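PDB 4YWO: mercuric reductase from Metallosphaera sedula, which probably reduces mercuric ions to elemental mercury at the expense of NADPH, using bound FAD and working as a homodimer. Local coordinates for residues P60-L65 with A186-Q191; V54-V59 with T163-L168. All blocks are in the same frame, centred on the assembly; numbering follows the deposited sequence.

Contact 1 (P60-L65 with A186-Q191); sequences PSKRML and ALEFAQ. With FAD (flavin-adenine dinucleotide), chain B.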
loop_
_atom_site.group_PDB
_atom_site.type_symbol
_atom_site.label_atom_id
_atom_site.label_comp_id
_atom_site.label_asym_id
_atom_site.label_seq_id
_atom_site.Cartn_x
_atom_site.Cartn_y
_atom_site.Cartn_z
ATOM N N PRO A 60 3.573 -14.908 -13.798
ATOM C CA PRO A 60 4.344 -14.453 -14.937
ATOM C C PRO A 60 3.827 -13.080 -15.501
ATOM O O PRO A 60 4.657 -12.259 -15.986
ATOM C CB PRO A 60 4.061 -15.544 -16.004
ATOM C CG PRO A 60 2.920 -16.316 -15.421
ATOM C CD PRO A 60 3.015 -16.267 -14.010
ATOM N N SER A 61 2.527 -12.793 -15.341
ATOM C CA SER A 61 1.953 -11.559 -15.892
ATOM C C SER A 61 2.467 -10.324 -15.063
ATOM O O SER A 61 2.942 -9.303 -15.645
ATOM C CB SER A 61 0.490 -11.573 -16.066
ATOM O OG SER A 61 -0.164 -11.766 -14.873
ATOM N N LYS A 62 2.471 -10.486 -13.766
ATOM C CA LYS A 62 2.982 -9.356 -12.919
ATOM C C LYS A 62 4.455 -9.215 -13.117
ATOM O O LYS A 62 4.983 -8.108 -13.001
ATOM C CB LYS A 62 2.502 -9.531 -11.463
ATOM C CG LYS A 62 1.066 -8.922 -11.175
ATOM C CD LYS A 62 -0.048 -9.056 -12.282
ATOM C CE LYS A 62 -1.027 -10.044 -12.070
ATOM N NZ LYS A 62 -1.876 -9.962 -13.306
ATOM N N ARG A 63 5.191 -10.302 -13.310
ATOM C CA ARG A 63 6.608 -10.139 -13.558
ATOM C C ARG A 63 6.846 -9.345 -14.816
ATOM O O ARG A 63 7.700 -8.435 -14.847
ATOM C CB ARG A 63 7.316 -11.497 -13.613
ATOM C CG ARG A 63 8.781 -11.425 -14.033
ATOM C CD ARG A 63 9.608 -10.692 -12.940
ATOM N NE ARG A 63 10.996 -10.915 -13.203
ATOM C CZ ARG A 63 11.953 -10.432 -12.444
ATOM N NH1 ARG A 63 11.683 -9.715 -11.366
ATOM N NH2 ARG A 63 13.220 -10.623 -12.840
ATOM N N MET A 64 6.135 -9.687 -15.900
ATOM C CA MET A 64 6.398 -8.959 -17.139
ATOM C C MET A 64 5.928 -7.488 -17.055
ATOM O O MET A 64 6.557 -6.571 -17.602
ATOM C CB MET A 64 5.718 -9.589 -18.303
ATOM C CG MET A 64 6.219 -10.970 -18.651
ATOM S SD MET A 64 8.041 -11.100 -18.713
ATOM C CE MET A 64 8.496 -9.917 -19.840
ATOM N N LEU A 65 4.883 -7.198 -16.279
ATOM C CA LEU A 65 4.474 -5.806 -16.107
ATOM C C LEU A 65 5.474 -5.043 -15.283
ATOM O O LEU A 65 5.680 -3.848 -15.563
ATOM C CB LEU A 65 3.064 -5.711 -15.375
ATOM C CG LEU A 65 1.892 -6.087 -16.286
ATOM C CD1 LEU A 65 0.693 -6.414 -15.427
ATOM C CD2 LEU A 65 1.577 -4.928 -17.158
ATOM N N ALA A 186 -7.123 -7.724 -20.963
ATOM C CA ALA A 186 -6.768 -6.877 -22.093
ATOM C C ALA A 186 -5.951 -5.656 -21.750
ATOM O O ALA A 186 -5.009 -5.287 -22.473
ATOM C CB ALA A 186 -8.034 -6.435 -22.819
ATOM N N LEU A 187 -6.346 -4.971 -20.707
ATOM C CA LEU A 187 -5.622 -3.792 -20.235
ATOM C C LEU A 187 -4.177 -4.149 -19.838
ATOM O O LEU A 187 -3.241 -3.390 -20.198
ATOM C CB LEU A 187 -6.362 -3.033 -19.114
ATOM C CG LEU A 187 -7.761 -2.603 -19.427
ATOM C CD1 LEU A 187 -8.288 -1.892 -18.143
ATOM C CD2 LEU A 187 -7.947 -1.743 -20.583
ATOM N N GLU A 188 -4.025 -5.153 -19.050
ATOM C CA GLU A 188 -2.693 -5.549 -18.633
ATOM C C GLU A 188 -1.767 -5.937 -19.798
ATOM O O GLU A 188 -0.698 -5.480 -19.919
ATOM C CB GLU A 188 -2.756 -6.661 -17.609
ATOM C CG GLU A 188 -3.288 -6.204 -16.218
ATOM C CD GLU A 188 -3.295 -7.307 -15.163
ATOM O OE1 GLU A 188 -2.915 -8.475 -15.523
ATOM O OE2 GLU A 188 -3.713 -7.053 -13.949
ATOM N N PHE A 189 -2.270 -6.812 -20.691
ATOM C CA PHE A 189 -1.409 -7.190 -21.835
ATOM C C PHE A 189 -1.197 -6.066 -22.774
ATOM O O PHE A 189 -0.127 -5.957 -23.405
ATOM C CB PHE A 189 -2.012 -8.452 -22.573
ATOM C CG PHE A 189 -1.771 -9.732 -21.838
ATOM C CD1 PHE A 189 -0.520 -10.323 -21.922
ATOM C CD2 PHE A 189 -2.778 -10.426 -21.190
ATOM C CE1 PHE A 189 -0.199 -11.434 -21.229
ATOM C CE2 PHE A 189 -2.459 -11.653 -20.537
ATOM C CZ PHE A 189 -1.127 -12.095 -20.519
ATOM N N ALA A 190 -2.197 -5.204 -23.025
ATOM C CA ALA A 190 -1.974 -4.059 -23.880
ATOM C C ALA A 190 -0.910 -3.133 -23.332
ATOM O O ALA A 190 -0.023 -2.675 -24.094
ATOM C CB ALA A 190 -3.229 -3.286 -24.158
ATOM N N GLN A 191 -0.913 -2.826 -22.046
ATOM C CA GLN A 191 0.111 -2.010 -21.501
ATOM C C GLN A 191 1.474 -2.720 -21.541
ATOM O O GLN A 191 2.446 -2.121 -21.898
ATOM C CB GLN A 191 -0.201 -1.604 -20.061
ATOM C CG GLN A 191 0.926 -0.768 -19.492
ATOM C CD GLN A 191 0.532 -0.149 -18.117
ATOM O OE1 GLN A 191 1.053 -0.668 -17.102
ATOM N NE2 GLN A 191 0.104 1.063 -18.174
HETATM P PA FAD B . -6.980 -23.674 -11.708
HETATM O O1A FAD B . -5.726 -23.242 -10.986
HETATM O O2A FAD B . -7.030 -23.636 -13.217
HETATM O O5B FAD B . -7.348 -25.166 -11.229
HETATM C C5B FAD B . -7.622 -26.187 -12.186
HETATM C C4B FAD B . -6.517 -27.235 -12.139
HETATM O O4B FAD B . -7.091 -28.534 -11.966
HETATM C C3B FAD B . -5.714 -27.248 -13.430
HETATM O O3B FAD B . -4.340 -26.960 -13.157
HETATM C C2B FAD B . -5.849 -28.646 -13.999
HETATM O O2B FAD B . -4.561 -29.262 -14.095
HETATM C C1B FAD B . -6.726 -29.420 -13.028
HETATM N N9A FAD B . -7.947 -29.896 -13.725
HETATM C C8A FAD B . -8.785 -29.136 -14.453
HETATM N N7A FAD B . -9.805 -29.875 -14.958
HETATM C C5A FAD B . -9.624 -31.145 -14.549
HETATM C C6A FAD B . -10.333 -32.434 -14.723
HETATM N N6A FAD B . -11.471 -32.515 -15.455
HETATM N N1A FAD B . -9.808 -33.527 -14.126
HETATM C C2A FAD B . -8.679 -33.460 -13.396
HETATM N N3A FAD B . -7.984 -32.325 -13.196
HETATM C C4A FAD B . -8.398 -31.154 -13.736
HETATM N N1 FAD B . -5.866 -13.571 -10.144
HETATM C C2 FAD B . -5.446 -12.715 -9.180
HETATM O O2 FAD B . -5.996 -12.757 -8.058
HETATM N N3 FAD B . -4.461 -11.821 -9.380
HETATM C C4 FAD B . -3.822 -11.712 -10.551
HETATM O O4 FAD B . -2.910 -10.871 -10.707
HETATM C C4X FAD B . -4.221 -12.613 -11.660
HETATM N N5 FAD B . -3.626 -12.566 -12.872
HETATM C C5X FAD B . -4.013 -13.402 -13.865
HETATM C C6 FAD B . -3.386 -13.336 -15.104
HETATM C C7 FAD B . -3.777 -14.191 -16.128
HETATM C C7M FAD B . -3.096 -14.117 -17.470
HETATM C C8 FAD B . -4.867 -15.177 -15.901
HETATM C C8M FAD B . -5.288 -16.101 -17.014
HETATM C C9 FAD B . -5.496 -15.246 -14.665
HETATM C C9A FAD B . -5.105 -14.392 -13.640
HETATM N N10 FAD B . -5.738 -14.455 -12.383
HETATM C C10 FAD B . -5.311 -13.572 -11.374
HETATM C "C1'" FAD B . -6.814 -15.417 -12.132
HETATM C "C2'" FAD B . -6.270 -16.589 -11.325
HETATM O "O2'" FAD B . -5.101 -17.110 -11.967
HETATM C "C3'" FAD B . -7.312 -17.693 -11.193
HETATM O "O3'" FAD B . -8.536 -17.138 -10.698
HETATM C "C4'" FAD B . -6.833 -18.787 -10.248
HETATM O "O4'" FAD B . -5.721 -19.472 -10.834
HETATM C "C5'" FAD B . -7.947 -19.786 -9.957
HETATM O "O5'" FAD B . -7.378 -21.034 -9.567
HETATM P P FAD B . -8.263 -22.378 -9.590
HETATM O O1P FAD B . -7.542 -23.432 -8.784
HETATM O O2P FAD B . -9.688 -22.012 -9.248
HETATM O O3P FAD B . -8.211 -22.806 -11.140
HETATM O O HOH W 1 -5.167 -9.124 -13.032
HETATM O O HOH W 2 3.934 -1.840 -16.823
#

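Contact 2 (V54-V59 with T163-L168); sequences VNVGCV and TNREAL. With FAD (flavin-adenine dinucleotide), chain B.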
loop_
_atom_site.group_PDB
_atom_site.type_symbol
_atom_site.label_atom_id
_atom_site.label_comp_id
_atom_site.label_asym_id
_atom_site.label_seq_id
_atom_site.Cartn_x
_atom_site.Cartn_y
_atom_site.Cartn_z
ATOM N N VAL A 54 0.381 -19.625 -10.888
ATOM C CA VAL A 54 1.833 -19.646 -10.890
ATOM C C VAL A 54 2.406 -19.822 -12.258
ATOM O O VAL A 54 3.491 -19.353 -12.574
ATOM C CB VAL A 54 2.392 -20.632 -9.822
ATOM C CG1 VAL A 54 2.227 -22.085 -10.231
ATOM C CG2 VAL A 54 3.842 -20.347 -9.560
ATOM N N ASN A 55 1.725 -20.577 -13.119
ATOM C CA ASN A 55 2.305 -20.997 -14.402
ATOM C C ASN A 55 2.023 -20.125 -15.555
ATOM O O ASN A 55 2.947 -19.845 -16.381
ATOM C CB ASN A 55 1.793 -22.427 -14.720
ATOM C CG ASN A 55 2.364 -23.437 -13.751
ATOM O OD1 ASN A 55 3.566 -23.587 -13.635
ATOM N ND2 ASN A 55 1.498 -24.112 -13.017
ATOM N N VAL A 56 0.806 -19.631 -15.697
ATOM C CA VAL A 56 0.396 -18.841 -16.857
ATOM C C VAL A 56 -0.531 -17.710 -16.508
ATOM O O VAL A 56 -1.225 -17.132 -17.382
ATOM C CB VAL A 56 -0.327 -19.660 -17.968
ATOM C CG1 VAL A 56 0.640 -20.594 -18.663
ATOM C CG2 VAL A 56 -1.521 -20.387 -17.364
ATOM N N GLY A 57 -0.485 -17.283 -15.267
ATOM C CA GLY A 57 -1.445 -16.322 -14.789
ATOM C C GLY A 57 -0.748 -15.208 -14.002
ATOM O O GLY A 57 0.103 -14.548 -14.646
ATOM N N CYS A 58 -1.144 -14.997 -12.751
ATOM C CA CYS A 58 -0.757 -13.835 -11.972
ATOM C C CYS A 58 0.744 -13.679 -11.834
ATOM O O CYS A 58 1.259 -12.563 -11.897
ATOM C CB CYS A 58 -1.403 -13.886 -10.585
ATOM S SG CYS A 58 -2.715 -15.119 -10.418
ATOM N N VAL A 59 1.455 -14.783 -11.635
ATOM C CA VAL A 59 2.902 -14.639 -11.388
ATOM C C VAL A 59 3.701 -14.197 -12.637
ATOM O O VAL A 59 4.384 -13.155 -12.610
ATOM C CB VAL A 59 3.486 -15.905 -10.754
ATOM C CG1 VAL A 59 4.960 -15.863 -10.736
ATOM C CG2 VAL A 59 2.869 -16.053 -9.378
ATOM N N THR A 163 -3.479 -16.775 -26.812
ATOM C CA THR A 163 -4.169 -16.568 -25.554
ATOM C C THR A 163 -3.105 -16.074 -24.559
ATOM O O THR A 163 -1.943 -15.860 -24.906
ATOM C CB THR A 163 -4.830 -17.794 -24.980
ATOM O OG1 THR A 163 -3.856 -18.761 -24.585
ATOM C CG2 THR A 163 -5.802 -18.404 -25.965
ATOM N N ASN A 164 -3.487 -15.925 -23.278
ATOM C CA ASN A 164 -2.463 -15.597 -22.273
ATOM C C ASN A 164 -1.225 -16.458 -22.253
ATOM O O ASN A 164 -0.119 -15.944 -22.006
ATOM C CB ASN A 164 -3.162 -15.560 -20.858
ATOM C CG ASN A 164 -3.795 -16.897 -20.483
ATOM O OD1 ASN A 164 -4.773 -17.314 -21.080
ATOM N ND2 ASN A 164 -3.159 -17.669 -19.576
ATOM N N ARG A 165 -1.381 -17.764 -22.491
ATOM C CA ARG A 165 -0.297 -18.671 -22.453
ATOM C C ARG A 165 0.772 -18.248 -23.450
ATOM O O ARG A 165 1.948 -18.181 -23.123
ATOM C CB ARG A 165 -0.789 -20.100 -22.783
ATOM C CG ARG A 165 0.294 -21.080 -22.727
ATOM C CD ARG A 165 -0.208 -22.496 -23.092
ATOM N NE ARG A 165 -1.268 -22.911 -22.189
ATOM C CZ ARG A 165 -1.059 -23.464 -20.973
ATOM N NH1 ARG A 165 0.172 -23.676 -20.498
ATOM N NH2 ARG A 165 -2.095 -23.799 -20.221
ATOM N N GLU A 166 0.369 -17.997 -24.667
ATOM C CA GLU A 166 1.340 -17.623 -25.680
ATOM C C GLU A 166 1.856 -16.251 -25.516
ATOM O O GLU A 166 3.000 -15.998 -25.837
ATOM C CB GLU A 166 0.710 -17.796 -27.059
ATOM C CG GLU A 166 0.373 -19.222 -27.387
ATOM C CD GLU A 166 -0.906 -19.765 -26.801
ATOM O OE1 GLU A 166 -1.853 -19.060 -26.483
ATOM O OE2 GLU A 166 -0.936 -20.954 -26.476
ATOM N N ALA A 167 0.996 -15.307 -25.052
ATOM C CA ALA A 167 1.447 -13.903 -24.870
ATOM C C ALA A 167 2.511 -13.807 -23.757
ATOM O O ALA A 167 3.355 -12.907 -23.767
ATOM C CB ALA A 167 0.243 -12.969 -24.591
ATOM N N LEU A 168 2.480 -14.748 -22.792
ATOM C CA LEU A 168 3.512 -14.807 -21.754
ATOM C C LEU A 168 4.816 -15.542 -22.123
ATOM O O LEU A 168 5.833 -15.393 -21.458
ATOM C CB LEU A 168 2.905 -15.297 -20.461
ATOM C CG LEU A 168 1.816 -14.404 -19.832
ATOM C CD1 LEU A 168 1.004 -15.121 -18.750
ATOM C CD2 LEU A 168 2.445 -13.102 -19.333
HETATM P PA FAD B . -6.980 -23.674 -11.708
HETATM O O1A FAD B . -5.726 -23.242 -10.986
HETATM O O2A FAD B . -7.030 -23.636 -13.217
HETATM O O5B FAD B . -7.348 -25.166 -11.229
HETATM C C5B FAD B . -7.622 -26.187 -12.186
HETATM C C4B FAD B . -6.517 -27.235 -12.139
HETATM O O4B FAD B . -7.091 -28.534 -11.966
HETATM C C3B FAD B . -5.714 -27.248 -13.430
HETATM O O3B FAD B . -4.340 -26.960 -13.157
HETATM C C2B FAD B . -5.849 -28.646 -13.999
HETATM O O2B FAD B . -4.561 -29.262 -14.095
HETATM C C1B FAD B . -6.726 -29.420 -13.028
HETATM N N9A FAD B . -7.947 -29.896 -13.725
HETATM C C8A FAD B . -8.785 -29.136 -14.453
HETATM N N7A FAD B . -9.805 -29.875 -14.958
HETATM C C5A FAD B . -9.624 -31.145 -14.549
HETATM C C6A FAD B . -10.333 -32.434 -14.723
HETATM N N6A FAD B . -11.471 -32.515 -15.455
HETATM N N1A FAD B . -9.808 -33.527 -14.126
HETATM C C2A FAD B . -8.679 -33.460 -13.396
HETATM N N3A FAD B . -7.984 -32.325 -13.196
HETATM C C4A FAD B . -8.398 -31.154 -13.736
HETATM N N1 FAD B . -5.866 -13.571 -10.144
HETATM C C2 FAD B . -5.446 -12.715 -9.180
HETATM O O2 FAD B . -5.996 -12.757 -8.058
HETATM N N3 FAD B . -4.461 -11.821 -9.380
HETATM C C4 FAD B . -3.822 -11.712 -10.551
HETATM O O4 FAD B . -2.910 -10.871 -10.707
HETATM C C4X FAD B . -4.221 -12.613 -11.660
HETATM N N5 FAD B . -3.626 -12.566 -12.872
HETATM C C5X FAD B . -4.013 -13.402 -13.865
HETATM C C6 FAD B . -3.386 -13.336 -15.104
HETATM C C7 FAD B . -3.777 -14.191 -16.128
HETATM C C7M FAD B . -3.096 -14.117 -17.470
HETATM C C8 FAD B . -4.867 -15.177 -15.901
HETATM C C8M FAD B . -5.288 -16.101 -17.014
HETATM C C9 FAD B . -5.496 -15.246 -14.665
HETATM C C9A FAD B . -5.105 -14.392 -13.640
HETATM N N10 FAD B . -5.738 -14.455 -12.383
HETATM C C10 FAD B . -5.311 -13.572 -11.374
HETATM C "C1'" FAD B . -6.814 -15.417 -12.132
HETATM C "C2'" FAD B . -6.270 -16.589 -11.325
HETATM O "O2'" FAD B . -5.101 -17.110 -11.967
HETATM C "C3'" FAD B . -7.312 -17.693 -11.193
HETATM O "O3'" FAD B . -8.536 -17.138 -10.698
HETATM C "C4'" FAD B . -6.833 -18.787 -10.248
HETATM O "O4'" FAD B . -5.721 -19.472 -10.834
HETATM C "C5'" FAD B . -7.947 -19.786 -9.957
HETATM O "O5'" FAD B . -7.378 -21.034 -9.567
HETATM P P FAD B . -8.263 -22.378 -9.590
HETATM O O1P FAD B . -7.542 -23.432 -8.784
HETATM O O2P FAD B . -9.688 -22.012 -9.248
HETATM O O3P FAD B . -8.211 -22.806 -11.140
#

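Contact 1 (P60-L65 with A186-Q191)
A salt bridge between K62 and E188 lies buried directly beside the reactive edge of the flavin. The bond between K62 NZ and E188 OE1 is 2.9 Å long but poorly directed, so it counts as weak hydrogen bonding within the ion pair. K62 also donates to FAD N5, with NZ 3.2 Å from that nitrogen, and to S61 OG. CE of K62 sits implausibly close to FAD O4, so the exact place of that methylene is doubtful. The lysine starts out pointing away from helix 184-194; bends at chi2 (38°) and chi3 (103°) bring its amine back, a detour that a long, flexible chain can make. E188 does the reverse and reaches straight out beyond CG. E188 OE2 is held by F346 N and by a water whose oxygen lies 2.7 Å from it and links only weakly to the lysine amine, while S61 OG is engaged by G57 O. Both carboxylate oxygens of this buried group thus have partners. Beneath the ion pair, L65 CD1 packs against the methylenes of E188, 4.1 Å from CG, the two side chains crossing at about a right angle. The axes pass 10.3 Å apart at 40°, a separation that lets long side chains meet between the helices. F189 adds an apolar edge at the flavin methyl C7M. A lysine–glutamate pair at N5 also occurs in the related glutathione reductase; here the lysine probably polarises the flavin where it accepts hydride, with E188 steadying its amine.

Contact 2 (V54-V59 with T163-L168)
The carbonyl oxygen of V56 is approached by three groups at once: the amide of N164, the methyl CD1 of L168 and the flavin methyl C7M. Only the amide makes a hydrogen bond, with N164 ND2 3.0 Å from V56 O and an N-H...O angle of 151°; the donor stands 29° out of the carbonyl plane. L168 CD1 closes in to 3.3 Å of V56 O and covers it with hydrocarbon. N164 reaches the oxygen because its CG stands between backbone N and carbonyl carbon (chi1 60°), a setting that also lays CB against C7M and ND2 within 3.7 Å of FAD C8M. A short amide suits the place, since it can donate to the V56 carbonyl while packing on the dimethylbenzene rim. Next comes G57, where a CB would press on the ribityl O2' of FAD; its carbonyl carbon lies 3.4 Å from FAD C6, and it is the N-cap of helix 58-78. This turn belongs to the redox-active CxxxxC motif of the pyridine nucleotide-disulfide oxidoreductases: C58, joined to C53, puts SG over the flavin face, 3.2 Å from FAD C10. F437 of the second subunit packs on C58 from across the dimer. Farther out, V56 CG1 covers one face of the exposed R165 guanidinium, 3.6 Å from NH1, a place where a charged group can keep to solvent while its chain shields the valine. Helix 164-168 starts with a capping box: E166 OE1 accepts from both T163 N and T163 OG1, the backbone nitrogen lying 2.8 Å from that oxygen.

Overall arrangement
Contacts 1 and 2 share helix 58-78 and the flavin, and their centres lie about 9 Å apart. Contact 1 is buried throughout and joins that helix to helix 184-194 through an ion pair at N5. Contact 2 sits at the helix start, with C58 against the flavin face and N164 at the dimethylbenzene rim, and runs outward to an exposed arginine; its chemistry is one neutral amide–carbonyl bond and apolar packing. F189 connects the two, its ring atom CE1 touching A167 and L168, while P60 packs on the backbone oxygens of V54 and N55. Both contacts touch the second subunit, whose neighbouring residues F437 and P438 reach contacts 2 and 1 respectively.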